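Local coordinates for protein P47 (PDB 6EKT) that is encoded in a botulinum neurotoxin type A2 gene cluster and may belong to a progenitor complex protecting the toxin during passage through the host gut, at residues Q62-W71 with Y157-F166. Sequence-based numbering, arbitrary orientation.
Sequences QEIKMVFDNW and YFNKLLINAF
Ile64 of strand 62-68 lies against the helix backbone at Leu161: its CD1 packs 3.8 Å from Leu161 CB, while CG2 meets Leu161 O and, one turn on, Ala165 CB. Met66, next on the same strand face, bends at chi3 (-69°) and brings CE to 3.6 Å from Ala165 CB. That methyl also reaches the edge of the Phe166 ring, near its plane, and SD touches Leu162 CD1. Farther along, Phe166 closes an aromatic cluster with Phe68 and Trp71. Trp71 CZ2 comes to 3.6 Å from Phe166 CE2, the two rings lying nearly parallel (10°) but so far offset that little of one covers the other; Phe68 CZ meets Phe166 CZ at 3.9 Å. Trp71 NE1 sits over the centre of the Phe68 ring, 3.4 Å above its plane. At the opposite, partly exposed end, Lys160 NZ donates to Gln62 OE1 (2.9 Å) and to Asn164 OD1 (2.7 Å), and Leu161 CD2 lies beside the same Gln62 oxygen. The amide of Gln62 stands nearly upright to the Tyr157 ring. Phe53 of strand 52-57 meets both Phe68 and Phe166 edge-to-face, and Phe93 of strand 91-94 touches Phe158 and Leu161. Helix 152-168 thus covers one face of a small antiparallel sheet, the axis of its residues 157-166 running at 69° to strand 62-68, a helix-on-sheet core near one end of this elongated TULIP-like protein.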
# COMPACT_ATOMS: atom_id res chain seq x y z
N GLN A 62 -9.27 43.09 -23.04
CA GLN A 62 -9.13 41.64 -23.24
C GLN A 62 -10.23 40.90 -22.52
O GLN A 62 -10.60 41.25 -21.39
CB GLN A 62 -7.76 41.14 -22.75
CG GLN A 62 -6.59 41.50 -23.66
CD GLN A 62 -5.25 40.89 -23.23
OE1 GLN A 62 -5.14 40.21 -22.21
NE2 GLN A 62 -4.22 41.13 -24.04
N GLU A 63 -10.78 39.89 -23.19
CA GLU A 63 -11.74 38.97 -22.57
C GLU A 63 -11.64 37.54 -23.11
O GLU A 63 -11.19 37.33 -24.24
CB GLU A 63 -13.17 39.52 -22.68
CG GLU A 63 -13.72 39.54 -24.09
CD GLU A 63 -14.93 40.45 -24.24
OE1 GLU A 63 -16.03 40.10 -23.76
OE2 GLU A 63 -14.78 41.51 -24.86
N ILE A 64 -12.05 36.58 -22.29
CA ILE A 64 -12.07 35.17 -22.66
C ILE A 64 -13.23 34.46 -21.97
O ILE A 64 -13.56 34.75 -20.81
CB ILE A 64 -10.70 34.47 -22.38
CG1 ILE A 64 -10.74 33.00 -22.83
CG2 ILE A 64 -10.28 34.63 -20.92
CD1 ILE A 64 -9.38 32.32 -22.89
N LYS A 65 -13.87 33.55 -22.70
CA LYS A 65 -14.94 32.70 -22.17
C LYS A 65 -14.70 31.28 -22.65
O LYS A 65 -14.48 31.06 -23.85
CB LYS A 65 -16.31 33.19 -22.67
CG LYS A 65 -17.48 32.28 -22.31
CD LYS A 65 -18.80 32.92 -22.72
CE LYS A 65 -19.96 32.01 -22.39
NZ LYS A 65 -21.20 32.68 -22.87
N MET A 66 -14.74 30.32 -21.71
CA MET A 66 -14.55 28.90 -22.00
C MET A 66 -15.59 28.05 -21.30
O MET A 66 -15.67 28.03 -20.07
CB MET A 66 -13.14 28.43 -21.58
CG MET A 66 -11.99 29.02 -22.38
SD MET A 66 -10.33 28.50 -21.88
CE MET A 66 -10.12 29.30 -20.30
N VAL A 67 -16.40 27.35 -22.10
CA VAL A 67 -17.32 26.34 -21.57
C VAL A 67 -16.77 24.97 -21.98
O VAL A 67 -16.59 24.69 -23.18
CB VAL A 67 -18.79 26.53 -22.05
CG1 VAL A 67 -19.76 25.70 -21.21
CG2 VAL A 67 -19.21 28.00 -22.01
N PHE A 68 -16.47 24.12 -20.99
CA PHE A 68 -15.76 22.86 -21.23
C PHE A 68 -16.65 21.68 -21.61
O PHE A 68 -17.72 21.47 -21.02
CB PHE A 68 -14.88 22.49 -20.03
CG PHE A 68 -13.83 23.52 -19.71
CD1 PHE A 68 -12.70 23.65 -20.50
CD2 PHE A 68 -13.97 24.34 -18.59
CE1 PHE A 68 -11.72 24.59 -20.20
CE2 PHE A 68 -13.01 25.29 -18.28
CZ PHE A 68 -11.88 25.42 -19.09
N ASP A 69 -16.19 20.94 -22.61
CA ASP A 69 -16.73 19.63 -22.97
C ASP A 69 -16.52 18.63 -21.82
O ASP A 69 -17.47 17.98 -21.37
CB ASP A 69 -16.01 19.13 -24.23
CG ASP A 69 -16.93 18.43 -25.20
OD1 ASP A 69 -17.26 17.25 -24.96
OD2 ASP A 69 -17.29 19.05 -26.23
N ASN A 70 -15.27 18.57 -21.33
CA ASN A 70 -14.81 17.57 -20.36
C ASN A 70 -13.41 18.00 -19.90
O ASN A 70 -12.81 18.87 -20.52
CB ASN A 70 -14.72 16.20 -21.02
CG ASN A 70 -14.54 15.09 -20.01
OD1 ASN A 70 -14.71 15.31 -18.81
ND2 ASN A 70 -14.18 13.90 -20.47
N TRP A 71 -12.92 17.40 -18.81
CA TRP A 71 -11.47 17.40 -18.50
C TRP A 71 -11.10 15.92 -18.39
O TRP A 71 -11.84 15.14 -17.79
CB TRP A 71 -11.15 18.09 -17.17
CG TRP A 71 -11.19 19.59 -17.16
CD1 TRP A 71 -11.78 20.44 -18.07
CD2 TRP A 71 -10.66 20.44 -16.13
NE1 TRP A 71 -11.63 21.75 -17.69
CE2 TRP A 71 -10.96 21.78 -16.50
CE3 TRP A 71 -9.96 20.19 -14.93
CZ2 TRP A 71 -10.56 22.87 -15.71
CZ3 TRP A 71 -9.58 21.28 -14.15
CH2 TRP A 71 -9.88 22.61 -14.55
N TYR A 157 -1.78 35.02 -27.55
CA TYR A 157 -2.81 35.64 -26.70
C TYR A 157 -3.70 34.64 -25.97
O TYR A 157 -4.08 34.87 -24.80
CB TYR A 157 -3.63 36.68 -27.47
CG TYR A 157 -2.83 37.93 -27.72
CD1 TYR A 157 -2.49 38.81 -26.67
CD2 TYR A 157 -2.37 38.24 -29.01
CE1 TYR A 157 -1.73 39.96 -26.89
CE2 TYR A 157 -1.62 39.39 -29.24
CZ TYR A 157 -1.30 40.24 -28.19
OH TYR A 157 -0.54 41.38 -28.45
N PHE A 158 -4.02 33.54 -26.64
CA PHE A 158 -4.81 32.48 -26.04
C PHE A 158 -4.11 31.91 -24.80
O PHE A 158 -4.75 31.75 -23.75
CB PHE A 158 -5.14 31.37 -27.06
CG PHE A 158 -5.85 30.18 -26.44
CD1 PHE A 158 -7.18 30.28 -26.02
CD2 PHE A 158 -5.19 28.96 -26.29
CE1 PHE A 158 -7.83 29.19 -25.44
CE2 PHE A 158 -5.84 27.86 -25.73
CZ PHE A 158 -7.16 27.97 -25.31
N ASN A 159 -2.82 31.62 -24.92
CA ASN A 159 -2.04 31.07 -23.81
C ASN A 159 -2.07 31.95 -22.59
O ASN A 159 -2.26 31.45 -21.47
CB ASN A 159 -0.59 30.82 -24.23
CG ASN A 159 -0.47 29.68 -25.21
OD1 ASN A 159 -1.42 28.90 -25.39
ND2 ASN A 159 0.69 29.58 -25.88
N LYS A 160 -1.88 33.25 -22.81
CA LYS A 160 -1.93 34.22 -21.73
C LYS A 160 -3.31 34.25 -21.08
O LYS A 160 -3.41 34.18 -19.86
CB LYS A 160 -1.51 35.60 -22.23
CG LYS A 160 -1.42 36.66 -21.15
CD LYS A 160 -2.65 37.57 -21.17
CE LYS A 160 -2.47 38.77 -20.25
NZ LYS A 160 -3.80 39.30 -19.83
N LEU A 161 -4.36 34.35 -21.90
CA LEU A 161 -5.73 34.48 -21.38
C LEU A 161 -6.27 33.19 -20.76
O LEU A 161 -7.10 33.25 -19.85
CB LEU A 161 -6.69 35.00 -22.46
CG LEU A 161 -6.48 36.47 -22.86
CD1 LEU A 161 -7.22 36.80 -24.14
CD2 LEU A 161 -6.95 37.38 -21.72
N LEU A 162 -5.81 32.04 -21.25
CA LEU A 162 -6.16 30.75 -20.63
C LEU A 162 -5.70 30.69 -19.19
O LEU A 162 -6.45 30.28 -18.31
CB LEU A 162 -5.62 29.54 -21.42
CG LEU A 162 -6.02 28.17 -20.80
CD1 LEU A 162 -6.47 27.16 -21.85
CD2 LEU A 162 -4.92 27.58 -19.93
N ILE A 163 -4.46 31.08 -18.95
CA ILE A 163 -3.90 31.05 -17.61
C ILE A 163 -4.65 32.05 -16.72
O ILE A 163 -5.01 31.72 -15.58
CB ILE A 163 -2.39 31.31 -17.64
CG1 ILE A 163 -1.71 30.18 -18.41
CG2 ILE A 163 -1.82 31.41 -16.23
CD1 ILE A 163 -0.22 30.37 -18.62
N ASN A 164 -4.91 33.25 -17.26
CA ASN A 164 -5.68 34.26 -16.55
C ASN A 164 -6.99 33.67 -16.08
O ASN A 164 -7.33 33.79 -14.90
CB ASN A 164 -6.00 35.46 -17.45
CG ASN A 164 -4.90 36.50 -17.48
OD1 ASN A 164 -4.68 37.11 -18.52
ND2 ASN A 164 -4.23 36.73 -16.36
N ALA A 165 -7.69 33.01 -17.00
CA ALA A 165 -9.00 32.45 -16.72
C ALA A 165 -8.94 31.30 -15.69
O ALA A 165 -9.76 31.25 -14.76
CB ALA A 165 -9.68 32.01 -18.02
N PHE A 166 -7.96 30.41 -15.81
CA PHE A 166 -7.81 29.32 -14.83
C PHE A 166 -7.57 29.84 -13.42
O PHE A 166 -8.32 29.50 -12.50
CB PHE A 166 -6.73 28.31 -15.26
CG PHE A 166 -7.25 27.23 -16.17
CD1 PHE A 166 -7.78 27.54 -17.42
CD2 PHE A 166 -7.21 25.89 -15.78
CE1 PHE A 166 -8.27 26.54 -18.26
CE2 PHE A 166 -7.71 24.89 -16.60
CZ PHE A 166 -8.23 25.21 -17.85